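PDB 2CO5: viral protein F93 from Sulfolobus turreted icosahedral virus, which probably binds DNA as a winged-helix dimer, consistent with a role as a transcriptional regulator in a virus of a hyperthermophilic archaeon. Local coordinates for residues R4-I9 and I55-L60; R8-I13 and I40-G45; L60-E63 and G68-L71. All blocks are in the same frame, centred on the assembly; numbering follows the deposited sequence. Where two conformers were deposited one is given.

Interaction 1 (R4-I9 and I55-L60)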
loop_
_atom_site.group_PDB
_atom_site.type_symbol
_atom_site.label_atom_id
_atom_site.label_comp_id
_atom_site.label_asym_id
_atom_site.label_seq_id
_atom_site.Cartn_x
_atom_site.Cartn_y
_atom_site.Cartn_z
ATOM N N ARG B 4 -6.496 6.496 1.941
ATOM C CA ARG B 4 -6.588 6.837 3.360
ATOM C C ARG B 4 -5.334 6.384 4.098
ATOM O O ARG B 4 -4.573 5.558 3.588
ATOM C CB ARG B 4 -7.858 6.228 3.962
ATOM C CG ARG B 4 -9.134 6.805 3.341
ATOM C CD ARG B 4 -10.405 6.218 3.944
ATOM N NE ARG B 4 -10.659 6.710 5.298
ATOM C CZ ARG B 4 -11.147 7.913 5.600
ATOM N NH1 ARG B 4 -11.443 8.794 4.647
ATOM N NH2 ARG B 4 -11.337 8.241 6.872
ATOM N N LYS B 5 -5.128 6.934 5.294
ATOM C CA LYS B 5 -3.850 6.804 6.022
ATOM C C LYS B 5 -3.352 5.384 6.272
ATOM O O LYS B 5 -2.145 5.149 6.290
ATOM C CB LYS B 5 -3.894 7.574 7.354
ATOM C CG LYS B 5 -4.827 7.006 8.419
ATOM C CD LYS B 5 -4.859 7.893 9.663
ATOM C CE LYS B 5 -6.076 7.589 10.530
ATOM N NZ LYS B 5 -6.112 8.386 11.789
ATOM N N TYR B 6 -4.260 4.436 6.462
ATOM C CA TYR B 6 -3.831 3.064 6.734
ATOM C C TYR B 6 -3.561 2.235 5.468
ATOM O O TYR B 6 -3.214 1.051 5.562
ATOM C CB TYR B 6 -4.814 2.367 7.670
ATOM C CG TYR B 6 -4.868 2.973 9.069
ATOM C CD1 TYR B 6 -6.086 3.205 9.700
ATOM C CD2 TYR B 6 -3.698 3.311 9.760
ATOM C CE1 TYR B 6 -6.145 3.757 10.988
ATOM C CE2 TYR B 6 -3.742 3.865 11.049
ATOM C CZ TYR B 6 -4.970 4.084 11.657
ATOM O OH TYR B 6 -5.027 4.640 12.921
ATOM N N MET B 7 -3.666 2.863 4.292
ATOM C CA MET B 7 -3.397 2.180 3.026
ATOM C C MET B 7 -1.899 2.146 2.774
ATOM O O MET B 7 -1.379 2.742 1.837
ATOM C CB MET B 7 -4.178 2.820 1.875
ATOM C CG MET B 7 -5.681 2.700 2.097
ATOM S SD MET B 7 -6.727 3.385 0.814
ATOM C CE MET B 7 -8.346 2.926 1.438
ATOM N N ARG B 8 -1.223 1.438 3.666
ATOM C CA ARG B 8 0.205 1.187 3.612
ATOM C C ARG B 8 0.376 -0.286 3.950
ATOM O O ARG B 8 -0.338 -0.814 4.808
ATOM C CB ARG B 8 0.936 2.055 4.636
ATOM C CG ARG B 8 0.766 3.547 4.395
ATOM C CD ARG B 8 1.267 4.359 5.577
ATOM N NE ARG B 8 2.712 4.241 5.778
ATOM C CZ ARG B 8 3.375 4.732 6.825
ATOM N NH1 ARG B 8 2.737 5.391 7.785
ATOM N NH2 ARG B 8 4.688 4.566 6.916
ATOM N N ILE B 9 1.313 -0.944 3.278
ATOM C CA ILE B 9 1.469 -2.382 3.378
ATOM C C ILE B 9 1.779 -2.824 4.819
ATOM O O ILE B 9 1.312 -3.865 5.259
ATOM C CB ILE B 9 2.527 -2.900 2.365
ATOM C CG1 ILE B 9 2.226 -4.350 1.974
ATOM C CG2 ILE B 9 3.954 -2.732 2.900
ATOM C CD1 ILE B 9 0.927 -4.503 1.207
ATOM N N ILE B 55 -3.063 1.687 18.320
ATOM C CA ILE B 55 -3.590 1.613 19.684
ATOM C C ILE B 55 -4.278 2.908 20.097
ATOM O O ILE B 55 -5.366 2.883 20.677
ATOM C CB ILE B 55 -2.473 1.285 20.706
ATOM C CG1 ILE B 55 -2.037 -0.177 20.554
ATOM C CG2 ILE B 55 -2.947 1.566 22.134
ATOM C CD1 ILE B 55 -0.863 -0.572 21.422
ATOM N N ASP B 56 -3.639 4.042 19.813
ATOM C CA ASP B 56 -4.197 5.334 20.211
ATOM C C ASP B 56 -5.432 5.687 19.364
ATOM O O ASP B 56 -6.275 6.459 19.810
ATOM C CB ASP B 56 -3.146 6.457 20.124
ATOM C CG ASP B 56 -1.938 6.222 21.018
ATOM O OD1 ASP B 56 -2.049 5.472 22.006
ATOM O OD2 ASP B 56 -0.866 6.801 20.725
ATOM N N ASP B 57 -5.534 5.116 18.157
ATOM C CA ASP B 57 -6.710 5.286 17.282
ATOM C C ASP B 57 -7.771 4.181 17.451
ATOM O O ASP B 57 -8.715 4.093 16.658
ATOM C CB ASP B 57 -6.268 5.330 15.812
ATOM C CG ASP B 57 -7.371 5.816 14.871
ATOM O OD1 ASP B 57 -8.092 6.768 15.226
ATOM O OD2 ASP B 57 -7.509 5.252 13.766
ATOM N N LYS B 58 -7.608 3.331 18.463
ATOM C CA LYS B 58 -8.610 2.314 18.813
ATOM C C LYS B 58 -8.814 1.238 17.744
ATOM O O LYS B 58 -9.839 0.562 17.740
ATOM C CB LYS B 58 -9.965 2.961 19.153
ATOM C CG LYS B 58 -9.905 4.217 20.025
ATOM C CD LYS B 58 -9.108 4.001 21.300
ATOM C CE LYS B 58 -9.348 5.128 22.296
ATOM N NZ LYS B 58 -8.359 5.114 23.407
ATOM N N ILE B 59 -7.839 1.078 16.855
ATOM C CA ILE B 59 -7.818 -0.023 15.886
ATOM C C ILE B 59 -7.356 -1.278 16.617
ATOM O O ILE B 59 -7.955 -2.349 16.492
ATOM C CB ILE B 59 -6.842 0.274 14.709
ATOM C CG1 ILE B 59 -7.290 1.515 13.926
ATOM C CG2 ILE B 59 -6.726 -0.931 13.777
ATOM C CD1 ILE B 59 -8.670 1.400 13.298
ATOM N N LEU B 60 -6.278 -1.121 17.382
ATOM C CA LEU B 60 -5.827 -2.133 18.327
ATOM C C LEU B 60 -6.159 -1.693 19.747
ATOM O O LEU B 60 -6.398 -0.505 20.008
ATOM C CB LEU B 60 -4.313 -2.347 18.217
ATOM C CG LEU B 60 -3.772 -2.975 16.936
ATOM C CD1 LEU B 60 -2.256 -3.116 17.032
ATOM C CD2 LEU B 60 -4.424 -4.324 16.686
#

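Interaction 2 (R8-I13 and I40-G45)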
loop_
_atom_site.group_PDB
_atom_site.type_symbol
_atom_site.label_atom_id
_atom_site.label_comp_id
_atom_site.label_asym_id
_atom_site.label_seq_id
_atom_site.Cartn_x
_atom_site.Cartn_y
_atom_site.Cartn_z
ATOM N N ARG B 8 -1.223 1.438 3.666
ATOM C CA ARG B 8 0.205 1.187 3.612
ATOM C C ARG B 8 0.376 -0.286 3.950
ATOM O O ARG B 8 -0.338 -0.814 4.808
ATOM C CB ARG B 8 0.936 2.055 4.636
ATOM C CG ARG B 8 0.766 3.547 4.395
ATOM C CD ARG B 8 1.267 4.359 5.577
ATOM N NE ARG B 8 2.712 4.241 5.778
ATOM C CZ ARG B 8 3.375 4.732 6.825
ATOM N NH1 ARG B 8 2.737 5.391 7.785
ATOM N NH2 ARG B 8 4.688 4.566 6.916
ATOM N N ILE B 9 1.313 -0.944 3.278
ATOM C CA ILE B 9 1.469 -2.382 3.378
ATOM C C ILE B 9 1.779 -2.824 4.819
ATOM O O ILE B 9 1.312 -3.865 5.259
ATOM C CB ILE B 9 2.527 -2.900 2.365
ATOM C CG1 ILE B 9 2.226 -4.350 1.974
ATOM C CG2 ILE B 9 3.954 -2.732 2.900
ATOM C CD1 ILE B 9 0.927 -4.503 1.207
ATOM N N ASN B 10 2.530 -2.010 5.558
ATOM C CA ASN B 10 2.926 -2.379 6.910
ATOM C C ASN B 10 1.749 -2.374 7.884
ATOM O O ASN B 10 1.702 -3.197 8.800
ATOM C CB ASN B 10 4.061 -1.481 7.404
ATOM C CG ASN B 10 5.418 -1.894 6.852
ATOM O OD1 ASN B 10 6.418 -1.192 7.029
ATOM N ND2 ASN B 10 5.465 -3.045 6.203
ATOM N N TYR B 11 0.796 -1.462 7.674
ATOM C CA TYR B 11 -0.440 -1.464 8.453
ATOM C C TYR B 11 -1.269 -2.699 8.127
ATOM O O TYR B 11 -1.775 -3.353 9.025
ATOM C CB TYR B 11 -1.276 -0.205 8.201
ATOM C CG TYR B 11 -0.806 1.039 8.933
ATOM C CD1 TYR B 11 -0.595 1.028 10.310
ATOM C CD2 TYR B 11 -0.611 2.231 8.258
ATOM C CE1 TYR B 11 -0.191 2.172 10.987
ATOM C CE2 TYR B 11 -0.212 3.389 8.928
ATOM C CZ TYR B 11 -0.008 3.350 10.286
ATOM O OH TYR B 11 0.405 4.476 10.950
ATOM N N TYR B 12 -1.405 -3.011 6.840
ATOM C CA TYR B 12 -2.138 -4.204 6.421
ATOM C C TYR B 12 -1.514 -5.448 7.035
ATOM O O TYR B 12 -2.206 -6.291 7.588
ATOM C CB TYR B 12 -2.161 -4.336 4.896
ATOM C CG TYR B 12 -2.786 -5.634 4.435
ATOM C CD1 TYR B 12 -4.171 -5.796 4.434
ATOM C CD2 TYR B 12 -1.994 -6.712 4.032
ATOM C CE1 TYR B 12 -4.753 -6.989 4.030
ATOM C CE2 TYR B 12 -2.565 -7.908 3.634
ATOM C CZ TYR B 12 -3.952 -8.041 3.638
ATOM O OH TYR B 12 -4.535 -9.213 3.237
ATOM N N ILE B 13 -0.198 -5.544 6.945
ATOM C CA ILE B 13 0.523 -6.681 7.484
ATOM C C ILE B 13 0.313 -6.847 8.993
ATOM O O ILE B 13 0.079 -7.958 9.464
ATOM C CB ILE B 13 2.021 -6.578 7.157
ATOM C CG1 ILE B 13 2.244 -6.899 5.682
ATOM C CG2 ILE B 13 2.815 -7.515 8.029
ATOM C CD1 ILE B 13 3.596 -6.496 5.171
ATOM N N ILE B 40 9.221 -10.447 5.951
ATOM C CA ILE B 40 9.539 -9.029 6.068
ATOM C C ILE B 40 10.038 -8.739 7.481
ATOM O O ILE B 40 9.404 -9.124 8.467
ATOM C CB ILE B 40 8.304 -8.148 5.773
ATOM C CG1 ILE B 40 7.820 -8.370 4.340
ATOM C CG2 ILE B 40 8.623 -6.663 5.976
ATOM C CD1 ILE B 40 6.466 -7.747 4.065
ATOM N N ASP B 41 11.182 -8.068 7.564
ATOM C CA ASP B 41 11.793 -7.696 8.835
ATOM C C ASP B 41 11.590 -6.202 9.050
ATOM O O ASP B 41 12.279 -5.381 8.444
ATOM C CB ASP B 41 13.293 -8.034 8.827
ATOM C CG ASP B 41 13.873 -8.208 10.229
ATOM O OD1 ASP B 41 13.090 -8.229 11.201
ATOM O OD2 ASP B 41 15.116 -8.345 10.355
ATOM N N ILE B 42 10.625 -5.846 9.889
ATOM C CA ILE B 42 10.411 -4.444 10.236
ATOM C C ILE B 42 11.198 -4.149 11.514
ATOM O O ILE B 42 11.039 -4.841 12.522
ATOM C CB ILE B 42 8.913 -4.125 10.442
ATOM C CG1 ILE B 42 8.085 -4.581 9.232
ATOM C CG2 ILE B 42 8.717 -2.634 10.662
ATOM C CD1 ILE B 42 6.585 -4.434 9.423
ATOM N N SER B 43 12.050 -3.130 11.466
ATOM C CA SER B 43 12.837 -2.721 12.628
ATOM C C SER B 43 11.922 -2.231 13.759
ATOM O O SER B 43 10.770 -1.853 13.517
ATOM C CB SER B 43 13.836 -1.633 12.229
ATOM O OG SER B 43 13.165 -0.491 11.722
ATOM N N ASP B 44 12.427 -2.257 14.988
ATOM C CA ASP B 44 11.651 -1.800 16.153
ATOM C C ASP B 44 11.265 -0.323 16.045
ATOM O O ASP B 44 10.126 0.056 16.326
ATOM C CB ASP B 44 12.438 -2.021 17.449
ATOM C CG ASP B 44 12.709 -3.495 17.735
ATOM O OD1 ASP B 44 11.882 -4.342 17.343
ATOM O OD2 ASP B 44 13.748 -3.807 18.359
ATOM N N GLY B 45 12.224 0.503 15.639
ATOM C CA GLY B 45 12.007 1.939 15.530
ATOM C C GLY B 45 10.930 2.323 14.529
ATOM O O GLY B 45 10.426 3.439 14.578
#

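Interaction 3 (L60-E63 and G68-L71)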
loop_
_atom_site.group_PDB
_atom_site.type_symbol
_atom_site.label_atom_id
_atom_site.label_comp_id
_atom_site.label_asym_id
_atom_site.label_seq_id
_atom_site.Cartn_x
_atom_site.Cartn_y
_atom_site.Cartn_z
ATOM N N LEU B 60 -6.278 -1.121 17.382
ATOM C CA LEU B 60 -5.827 -2.133 18.327
ATOM C C LEU B 60 -6.159 -1.693 19.747
ATOM O O LEU B 60 -6.398 -0.505 20.008
ATOM C CB LEU B 60 -4.313 -2.347 18.217
ATOM C CG LEU B 60 -3.772 -2.975 16.936
ATOM C CD1 LEU B 60 -2.256 -3.116 17.032
ATOM C CD2 LEU B 60 -4.424 -4.324 16.686
ATOM N N ARG B 61 -6.174 -2.670 20.649
ATOM C CA ARG B 61 -6.236 -2.442 22.092
ATOM C C ARG B 61 -5.052 -3.149 22.738
ATOM O O ARG B 61 -4.621 -4.202 22.265
ATOM C CB ARG B 61 -7.544 -2.986 22.677
ATOM C CG ARG B 61 -7.466 -3.383 24.165
ATOM C CD ARG B 61 -8.825 -3.538 24.834
ATOM N NE ARG B 61 -9.290 -4.925 24.910
ATOM C CZ ARG B 61 -9.957 -5.568 23.952
ATOM N NH1 ARG B 61 -10.243 -4.974 22.794
ATOM N NH2 ARG B 61 -10.355 -6.825 24.160
ATOM N N GLU B 62 -4.550 -2.578 23.831
ATOM C CA GLU B 62 -3.436 -3.159 24.566
ATOM C C GLU B 62 -3.836 -3.376 26.020
ATOM O O GLU B 62 -4.295 -2.450 26.682
ATOM C CB GLU B 62 -2.233 -2.228 24.489
ATOM C CG GLU B 62 -0.900 -2.878 24.808
ATOM C CD GLU B 62 0.255 -1.896 24.678
ATOM O OE1 GLU B 62 0.336 -0.956 25.501
ATOM O OE2 GLU B 62 1.079 -2.060 23.750
ATOM N N GLU B 63 -3.685 -4.606 26.503
ATOM C CA GLU B 63 -3.862 -4.897 27.925
ATOM C C GLU B 63 -2.541 -5.342 28.529
ATOM O O GLU B 63 -1.830 -6.177 27.962
ATOM C CB GLU B 63 -4.925 -5.977 28.159
ATOM C CG GLU B 63 -6.362 -5.480 28.041
ATOM C CD GLU B 63 -7.375 -6.432 28.666
ATOM O OE1 GLU B 63 -7.181 -6.842 29.833
ATOM O OE2 GLU B 63 -8.375 -6.761 27.996
ATOM N N GLY B 68 4.164 -10.081 29.565
ATOM C CA GLY B 68 4.143 -9.190 28.407
ATOM C C GLY B 68 2.789 -8.566 28.119
ATOM O O GLY B 68 1.749 -9.070 28.551
ATOM N N LYS B 69 2.810 -7.464 27.370
ATOM C CA LYS B 69 1.586 -6.791 26.945
ATOM C C LYS B 69 0.899 -7.625 25.859
ATOM O O LYS B 69 1.563 -8.309 25.080
ATOM C CB LYS B 69 1.893 -5.387 26.415
ATOM C CG LYS B 69 2.699 -4.509 27.376
ATOM C CD LYS B 69 2.916 -3.114 26.814
ATOM C CE LYS B 69 3.969 -2.354 27.608
ATOM N NZ LYS B 69 4.185 -0.972 27.089
ATOM N N VAL B 70 -0.430 -7.584 25.833
ATOM C CA VAL B 70 -1.210 -8.300 24.829
ATOM C C VAL B 70 -1.925 -7.310 23.927
ATOM O O VAL B 70 -2.568 -6.372 24.406
ATOM C CB VAL B 70 -2.264 -9.235 25.458
ATOM C CG1 VAL B 70 -3.110 -9.880 24.359
ATOM C CG2 VAL B 70 -1.598 -10.300 26.324
ATOM N N LEU B 71 -1.798 -7.526 22.617
ATOM C CA LEU B 71 -2.524 -6.741 21.625
ATOM C C LEU B 71 -3.842 -7.434 21.285
ATOM O O LEU B 71 -3.911 -8.658 21.198
ATOM C CB LEU B 71 -1.683 -6.545 20.355
ATOM C CG LEU B 71 -0.425 -5.684 20.490
ATOM C CD1 LEU B 71 0.350 -5.649 19.171
ATOM C CD2 LEU B 71 -0.784 -4.260 20.958
#

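Interaction 1 (R4-I9 and I55-L60)
Asp57 OD2 accepts a hydrogen bond from Tyr6 OH at 2.7 Å. The carboxylate oxygen lies at the edge of the phenol ring, in its plane, whereas the hydroxyl reaches OD2 from above the carboxylate plane, 35° out of it; ring and carboxylate are turned 43° apart. With CG anti to the backbone N (chi1 -167°), Asp57 puts OD2 beside the Tyr6 hydroxyl. Asp57 OD2 has a second, looser partner in Lys5 NZ, a long salt bridge of 4.0 Å. The lysine chain runs out extended beyond CG, and Lys5 CG lies over the centre of one face of the Tyr6 ring, 4.0 Å above the plane. Beside the polar pair, Ile59 CG1 packs against Tyr6 CE1 at 3.9 Å, the two side chains running alongside one another in opposite senses. On the acceptor side, Lys58, with positive phi, is the C-prime residue of a Schellman motif that ends helix 44-56, so Asp57 and Ile59 flank the point where the chain turns toward strand 60-63. The contact thereby ties the segment preceding helix 9-20 to this turn, with Tyr6 also resting on Leu54 of helix 44-56 and Glu80 of helix 75-92.

Interaction 2 (R8-I13 and I40-G45)
Asn10 and Ile13, one helical turn apart, meet Ile42 and Ile40 where helix 9-20 packs on the turn of the helix-turn-helix of a winged-helix domain. This turn links helix 30-38 to helix 44-56, the latter being the probable recognition helix by its place in the fold. Three isoleucines carry most of the contact, and they share one conformation: CG1 stands anti to the carbonyl carbon, CG2 anti to the backbone N, and the chain then extends to CD1, with chi2 of 165° at Ile13. This shape makes the terminal methyl the touching atom each time. Ile13, its CB directed at segment 40-45, also packs on Ile34 and Phe38 of helix 30-38. Its methyl CD1 meets Ile40 CD1 at a modelled separation so short that its exact value is doubtful, and Ile91 of the second subunit touches both residues. The CB of Asn10 does not itself face the linker; chi1 of -79° brings the amide close to it, and the side chain also rests on Leu50 of helix 44-56. Ile42 CD1 meets this amide head-on, 3.7 Å from Asn10 ND2 and 3.8 Å from Asn10 CG.

Interaction 3 (L60-E63 and G68-L71)
Glu63 and Val70 face each other as an antiparallel hydrogen-bonded pair. Glu63 N donates a hydrogen bond to Val70 O at 3.0 Å, and Val70 N returns a bond to Glu63 O at 2.9 Å, nearly straight at 174°. One step along, Glu62 and Leu71 form a non-hydrogen-bonded pair, flanked by two CA-H...O contacts: Glu62 CA lies 3.3 Å from Val70 O, and Leu71 CA 3.4 Å from Arg61 O. These strands, 60-63 and 70-73, make the beta hairpin of the winged-helix fold, the loop between them being the wing, and strand 24-26 adds to the sheet beyond 70-73. Among the apolar contacts, Leu60 CD1 meets Leu71 CD1 at 4.2 Å, and both leucines also pack on Ile55 of helix 44-56. Among the charged side chains, Glu62 and Lys69 meet across the strands. Chi1 of -161° at Glu62 swings CG away from its backbone N, and the chain crosses the extended Lys69, whose CD is 3.6 Å from Glu62 OE1. The ammonium stays beyond salt-bridge distance, with Lys69 NZ 4.2 Å from Glu62 OE1; the salt bridge of Glu62 is made instead by OE2, to Lys27. Along strand 60-63, Glu63 OE2 lies at the edge of the Arg61 guanidinium in a long salt bridge from NE, 3.7 Å away.

In the fold
Helix 44-56 connects the three contacts. Interaction 2 lies at the linker leading into it, interaction 1 at its C-terminal end, and interaction 3 on the hairpin that follows. Interactions 1 and 2 share Arg8 and Ile9, have centres about 12 Å apart, and touch where Tyr6 O is 3.5 Å from Tyr11 CB; both also reach the second subunit. Interactions 1 and 3, centres about 15 Å apart, share Leu60 and meet through Ile55, whose CD1 is 3.7 Å from Leu71 CD2. Interactions 2 and 3 do not touch, with nearest atoms about 8 Å apart. Helix 44-56, the probable recognition helix, and the wing are elements through which winged-helix proteins commonly bind DNA; interaction 1 joins the N-terminal segment to their base.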